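Local coordinates for SPbeta prophage-derived uncharacterized protein YorR (Bacillus subtilis, PDB 3KB2) that probably acts as a dTMP-kinase-like nucleotide kinase, here binding the diphosphate of a magnesium-bound guanosine 3'-monophosphate-5'-diphosphate through a P-loop, though its cellular role is uncharacterised, at residues 12-24 against 148-161. Sequence-based numbering, arbitrary orientation.
With MG (magnesium ion), chain D; G3D (guanosine-3'-monophosphate-5'-diphosphate), chain C.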
loop_
_atom_site.group_PDB
_atom_site.type_symbol
_atom_site.label_atom_id
_atom_site.label_comp_id
_atom_site.label_asym_id
_atom_site.label_seq_id
_atom_site.Cartn_x
_atom_site.Cartn_y
_atom_site.Cartn_z
ATOM N N CYS A 12 12.073 8.039 4.960
ATOM C CA CYS A 12 13.160 8.945 4.643
ATOM C C CYS A 12 13.266 10.050 5.683
ATOM O O CYS A 12 13.665 11.169 5.373
ATOM C CB CYS A 12 12.986 9.525 3.235
ATOM S SG CYS A 12 13.293 8.318 1.905
ATOM N N PHE A 13 12.899 9.717 6.915
ATOM C CA PHE A 13 12.982 10.632 8.040
ATOM C C PHE A 13 12.048 11.841 8.000
ATOM O O PHE A 13 12.176 12.742 8.826
ATOM C CB PHE A 13 14.435 11.125 8.202
ATOM C CG PHE A 13 15.483 10.018 8.203
ATOM C CD1 PHE A 13 15.142 8.698 8.483
ATOM C CD2 PHE A 13 16.832 10.318 7.983
ATOM C CE1 PHE A 13 16.123 7.700 8.550
ATOM C CE2 PHE A 13 17.811 9.318 8.053
ATOM C CZ PHE A 13 17.457 8.019 8.335
ATOM N N LYS A 14 11.101 11.866 7.067
ATOM C CA LYS A 14 10.202 13.015 6.964
ATOM C C LYS A 14 9.520 13.410 8.268
ATOM O O LYS A 14 9.634 14.553 8.708
ATOM C CB LYS A 14 9.156 12.778 5.865
ATOM C CG LYS A 14 9.791 12.587 4.489
ATOM C CD LYS A 14 8.795 12.765 3.352
ATOM C CE LYS A 14 7.561 11.907 3.552
ATOM N NZ LYS A 14 7.943 10.512 3.784
ATOM N N SER A 15 8.826 12.466 8.897
ATOM C CA SER A 15 8.114 12.747 10.139
ATOM C C SER A 15 9.014 13.051 11.327
ATOM O O SER A 15 8.653 13.830 12.214
ATOM C CB SER A 15 7.190 11.583 10.457
ATOM O OG SER A 15 6.162 11.552 9.483
ATOM N N THR A 16 10.186 12.424 11.337
ATOM C CA THR A 16 11.178 12.626 12.388
ATOM C C THR A 16 11.697 14.054 12.224
ATOM O O THR A 16 11.712 14.833 13.177
ATOM C CB THR A 16 12.346 11.629 12.230
ATOM O OG1 THR A 16 11.822 10.299 12.269
ATOM C CG2 THR A 16 13.370 11.789 13.354
ATOM N N VAL A 17 12.118 14.399 11.008
ATOM C CA VAL A 17 12.623 15.745 10.760
ATOM C C VAL A 17 11.571 16.755 11.178
ATOM O O VAL A 17 11.870 17.722 11.871
ATOM C CB VAL A 17 12.980 15.959 9.274
ATOM C CG1 VAL A 17 13.216 17.437 9.000
ATOM C CG2 VAL A 17 14.228 15.178 8.944
ATOM N N ALA A 18 10.334 16.511 10.763
ATOM C CA ALA A 18 9.219 17.390 11.082
ATOM C C ALA A 18 9.103 17.630 12.591
ATOM O O ALA A 18 8.899 18.762 13.048
ATOM C CB ALA A 18 7.930 16.786 10.547
ATOM N N ALA A 19 9.228 16.555 13.363
ATOM C CA ALA A 19 9.132 16.638 14.815
ATOM C C ALA A 19 10.281 17.442 15.416
ATOM O O ALA A 19 10.091 18.193 16.369
ATOM C CB ALA A 19 9.117 15.226 15.414
ATOM N N LYS A 20 11.478 17.265 14.858
ATOM C CA LYS A 20 12.666 17.965 15.339
ATOM C C LYS A 20 12.612 19.455 14.966
ATOM O O LYS A 20 13.017 20.321 15.753
ATOM C CB LYS A 20 13.932 17.307 14.760
ATOM C CG LYS A 20 14.187 15.862 15.230
ATOM C CD LYS A 20 15.377 15.237 14.498
ATOM C CE LYS A 20 16.026 14.083 15.279
ATOM N NZ LYS A 20 15.064 13.044 15.704
ATOM N N LEU A 21 12.107 19.754 13.771
ATOM C CA LEU A 21 11.998 21.138 13.323
ATOM C C LEU A 21 10.928 21.845 14.142
ATOM O O LEU A 21 11.074 23.010 14.499
ATOM C CB LEU A 21 11.635 21.194 11.833
ATOM C CG LEU A 21 12.695 20.692 10.836
ATOM C CD1 LEU A 21 12.103 20.656 9.427
ATOM C CD2 LEU A 21 13.924 21.591 10.883
ATOM N N SER A 22 9.861 21.122 14.456
ATOM C CA SER A 22 8.754 21.679 15.224
ATOM C C SER A 22 9.139 22.015 16.663
ATOM O O SER A 22 8.679 23.010 17.225
ATOM C CB SER A 22 7.584 20.698 15.226
ATOM O OG SER A 22 6.502 21.208 15.981
ATOM N N LYS A 23 9.974 21.173 17.261
ATOM C CA LYS A 23 10.421 21.390 18.629
ATOM C C LYS A 23 11.234 22.681 18.677
ATOM O O LYS A 23 11.036 23.512 19.563
ATOM C CB LYS A 23 11.276 20.213 19.085
ATOM C CG LYS A 23 11.700 20.251 20.535
ATOM C CD LYS A 23 12.548 19.022 20.854
ATOM C CE LYS A 23 13.021 19.006 22.313
ATOM N NZ LYS A 23 13.931 17.859 22.598
ATOM N N GLU A 24 12.134 22.851 17.711
ATOM C CA GLU A 24 12.974 24.042 17.640
ATOM C C GLU A 24 12.221 25.279 17.182
ATOM O O GLU A 24 12.073 26.230 17.937
ATOM C CB GLU A 24 14.166 23.808 16.704
ATOM C CG GLU A 24 14.961 25.085 16.350
ATOM C CD GLU A 24 15.962 25.519 17.424
ATOM O OE1 GLU A 24 16.584 26.603 17.257
ATOM O OE2 GLU A 24 16.137 24.778 18.422
ATOM N N THR A 148 18.987 10.742 2.787
ATOM C CA THR A 148 18.849 10.218 4.144
ATOM C C THR A 148 19.710 8.977 4.381
ATOM O O THR A 148 19.777 8.450 5.490
ATOM C CB THR A 148 17.369 9.904 4.455
ATOM O OG1 THR A 148 16.934 8.812 3.648
ATOM C CG2 THR A 148 16.501 11.109 4.149
ATOM N N GLY A 149 20.367 8.517 3.326
ATOM C CA GLY A 149 21.226 7.363 3.448
ATOM C C GLY A 149 22.570 7.759 4.026
ATOM O O GLY A 149 23.311 6.904 4.508
ATOM N N GLN A 150 22.877 9.056 3.997
ATOM C CA GLN A 150 24.144 9.563 4.511
ATOM C C GLN A 150 23.983 10.780 5.414
ATOM O O GLN A 150 24.956 11.290 5.965
ATOM C CB GLN A 150 25.058 9.913 3.348
ATOM C CG GLN A 150 25.065 8.837 2.281
ATOM C CD GLN A 150 26.243 8.947 1.339
ATOM O OE1 GLN A 150 26.499 10.008 0.755
ATOM N NE2 GLN A 150 26.969 7.842 1.173
ATOM N N TRP A 151 22.746 11.242 5.559
ATOM C CA TRP A 151 22.434 12.393 6.393
ATOM C C TRP A 151 21.400 11.998 7.440
ATOM O O TRP A 151 20.347 11.464 7.092
ATOM C CB TRP A 151 21.871 13.501 5.520
ATOM C CG TRP A 151 22.804 14.604 5.284
ATOM C CD1 TRP A 151 22.996 15.697 6.074
ATOM C CD2 TRP A 151 23.704 14.737 4.184
ATOM N NE1 TRP A 151 23.960 16.511 5.534
ATOM C CE2 TRP A 151 24.412 15.944 4.372
ATOM C CE3 TRP A 151 23.978 13.957 3.056
ATOM C CZ2 TRP A 151 25.385 16.388 3.478
ATOM C CZ3 TRP A 151 24.951 14.398 2.160
ATOM C CH2 TRP A 151 25.642 15.607 2.378
ATOM N N SER A 152 21.684 12.265 8.714
ATOM C CA SER A 152 20.745 11.915 9.799
ATOM C C SER A 152 19.663 12.985 9.980
ATOM O O SER A 152 19.847 14.125 9.566
ATOM C CB SER A 152 21.501 11.753 11.119
ATOM O OG SER A 152 21.912 13.014 11.614
ATOM N N SER A 153 18.544 12.635 10.612
ATOM C CA SER A 153 17.471 13.610 10.807
ATOM C C SER A 153 17.939 14.809 11.627
ATOM O O SER A 153 17.407 15.905 11.482
ATOM C CB SER A 153 16.235 12.963 11.453
ATOM O OG SER A 153 16.543 12.286 12.654
ATOM N N ASP A 154 18.929 14.610 12.492
ATOM C CA ASP A 154 19.451 15.723 13.276
ATOM C C ASP A 154 20.169 16.691 12.346
ATOM O O ASP A 154 19.898 17.887 12.348
ATOM C CB ASP A 154 20.446 15.237 14.330
ATOM C CG ASP A 154 19.792 14.937 15.657
ATOM O OD1 ASP A 154 20.525 14.661 16.633
ATOM O OD2 ASP A 154 18.548 14.979 15.724
ATOM N N GLU A 155 21.094 16.158 11.559
ATOM C CA GLU A 155 21.867 16.960 10.624
ATOM C C GLU A 155 20.973 17.676 9.617
ATOM O O GLU A 155 21.237 18.823 9.249
ATOM C CB GLU A 155 22.893 16.077 9.898
ATOM C CG GLU A 155 24.097 15.688 10.765
ATOM C CD GLU A 155 24.940 14.556 10.173
ATOM O OE1 GLU A 155 26.046 14.304 10.704
ATOM O OE2 GLU A 155 24.497 13.913 9.195
ATOM N N ILE A 156 19.911 17.005 9.182
ATOM C CA ILE A 156 18.993 17.606 8.230
ATOM C C ILE A 156 18.230 18.760 8.893
ATOM O O ILE A 156 18.230 19.883 8.380
ATOM C CB ILE A 156 18.053 16.515 7.638
ATOM C CG1 ILE A 156 18.874 15.646 6.672
ATOM C CG2 ILE A 156 16.857 17.142 6.901
ATOM C CD1 ILE A 156 18.125 14.486 6.067
ATOM N N ALA A 157 17.619 18.501 10.045
ATOM C CA ALA A 157 16.888 19.547 10.750
ATOM C C ALA A 157 17.792 20.756 11.010
ATOM O O ALA A 157 17.370 21.899 10.842
ATOM C CB ALA A 157 16.326 19.009 12.053
ATOM N N LYS A 158 19.035 20.510 11.409
ATOM C CA LYS A 158 19.976 21.599 11.652
ATOM C C LYS A 158 20.181 22.404 10.367
ATOM O O LYS A 158 20.173 23.631 10.403
ATOM C CB LYS A 158 21.303 21.028 12.161
ATOM C CG LYS A 158 22.474 21.995 12.155
ATOM C CD LYS A 158 23.724 21.329 12.751
ATOM C CE LYS A 158 24.895 22.302 12.816
ATOM N NZ LYS A 158 24.523 23.534 13.583
ATOM N N ASP A 159 20.345 21.725 9.231
ATOM C CA ASP A 159 20.525 22.431 7.956
ATOM C C ASP A 159 19.315 23.288 7.620
ATOM O O ASP A 159 19.458 24.425 7.187
ATOM C CB ASP A 159 20.752 21.456 6.802
ATOM C CG ASP A 159 22.223 21.171 6.557
ATOM O OD1 ASP A 159 23.076 21.696 7.308
ATOM O OD2 ASP A 159 22.525 20.422 5.606
ATOM N N ILE A 160 18.124 22.730 7.811
ATOM C CA ILE A 160 16.897 23.450 7.521
ATOM C C ILE A 160 16.708 24.618 8.485
ATOM O O ILE A 160 16.229 25.686 8.094
ATOM C CB ILE A 160 15.680 22.495 7.582
ATOM C CG1 ILE A 160 15.753 21.503 6.407
ATOM C CG2 ILE A 160 14.380 23.293 7.566
ATOM C CD1 ILE A 160 14.691 20.409 6.437
ATOM N N ILE A 161 17.089 24.423 9.742
ATOM C CA ILE A 161 16.963 25.486 10.738
ATOM C C ILE A 161 17.860 26.640 10.312
ATOM O O ILE A 161 17.497 27.817 10.427
ATOM C CB ILE A 161 17.379 24.984 12.134
ATOM C CG1 ILE A 161 16.337 23.976 12.629
ATOM C CG2 ILE A 161 17.499 26.171 13.112
ATOM C CD1 ILE A 161 16.726 23.248 13.869
HETATM MG MG MG D . 5.678 9.833 8.013
HETATM P PB G3D C . 8.939 8.740 7.168
HETATM O O1B G3D C . 8.160 7.631 6.457
HETATM O O2B G3D C . 9.681 9.684 6.327
HETATM O O3B G3D C . 7.881 9.570 8.134
HETATM P PA G3D C . 10.151 8.557 9.760
HETATM O O3A G3D C . 9.897 8.128 8.232
HETATM O O1A G3D C . 10.598 9.936 9.875
HETATM O O2A G3D C . 8.908 8.111 10.546
HETATM O "O5'" G3D C . 11.479 7.629 10.131
HETATM C "C5'" G3D C . 11.305 6.246 9.613
HETATM C "C4'" G3D C . 12.317 5.547 10.646
HETATM O "O4'" G3D C . 13.699 5.915 10.501
HETATM C "C3'" G3D C . 12.058 5.644 12.057
HETATM O "O3'" G3D C . 12.204 4.414 12.719
HETATM C "C2'" G3D C . 12.893 6.810 12.663
HETATM O "O2'" G3D C . 13.202 6.611 13.928
HETATM C "C1'" G3D C . 14.264 6.344 11.745
HETATM N N9 G3D C . 15.234 7.501 11.777
HETATM C C8 G3D C . 14.847 8.821 11.962
HETATM N N7 G3D C . 16.074 9.384 11.894
HETATM C C5 G3D C . 17.150 8.497 11.831
HETATM C C6 G3D C . 18.378 8.767 11.785
HETATM O O6 G3D C . 19.153 9.771 11.758
HETATM N N1 G3D C . 19.177 7.508 11.590
HETATM C C2 G3D C . 18.483 6.428 11.544
HETATM N N2 G3D C . 19.294 5.197 11.274
HETATM N N3 G3D C . 17.188 6.159 11.504
HETATM C C4 G3D C . 16.579 7.322 11.723
HETATM P P1 G3D C . 11.292 3.792 13.508
HETATM O O4P G3D C . 11.474 4.132 14.885
HETATM O O5P G3D C . 11.715 2.253 13.308
HETATM O O6P G3D C . 9.842 3.696 13.025
HETATM O O HOH W 1 6.491 8.639 9.876
HETATM O O HOH W 2 5.641 11.288 6.276
HETATM O O HOH W 3 3.544 9.413 8.744
HETATM O O HOH W 4 5.544 8.203 6.463
#
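Phe13 packs its ring against Thr148 and the backbone that follows it, and lays one face against the guanine. Its CG lies anti to the carbonyl carbon (chi1 -49°), which brings the ring beside the base, with G3D C5 3.5 Å above the ring plane and offset toward the rim. Trp151 O meets the ring edge in plane, 3.5 Å from Phe13 CE2, while Thr148 CB packs 3.6 Å from Phe13 CD2. Ser153 meets the O6/N7 (Hoogsteen) edge of the base: its N donates to G3D O6 at 3.1 Å and 155°, and its OG lies 3.0 Å from G3D N7. Ser152 caps helix 153-166 in a capping box with Glu155, accepting from Glu155 N while its own N donates to Glu155 OE2. Residues 12-15 end a variant Walker A P-loop, Phe13 standing with positive phi at the second glycine position; it links strand 3-7 to helix 14-25 beside a parallel sheet of order 2-3-1-4-5, as in nucleoside monophosphate kinases. Lys14 NZ and the backbone N atoms of Cys12 and Lys14 converge on G3D O2B, and Ser15 OG ligates magnesium. Farther along, the axes of segments 14-24 and 153-161 come within 9.1 Å and cross at -50°. Leu21 CD2 lodges 3.7 Å from Ala157 CB and also touches Ile160 and Ile161; Val17 CG2 touches Ile156 CG2, the two side chains crossing at about a right angle. At the outer margin, Glu24 CG, anti to its backbone N, lies 3.6 Å from Ile161 CD1.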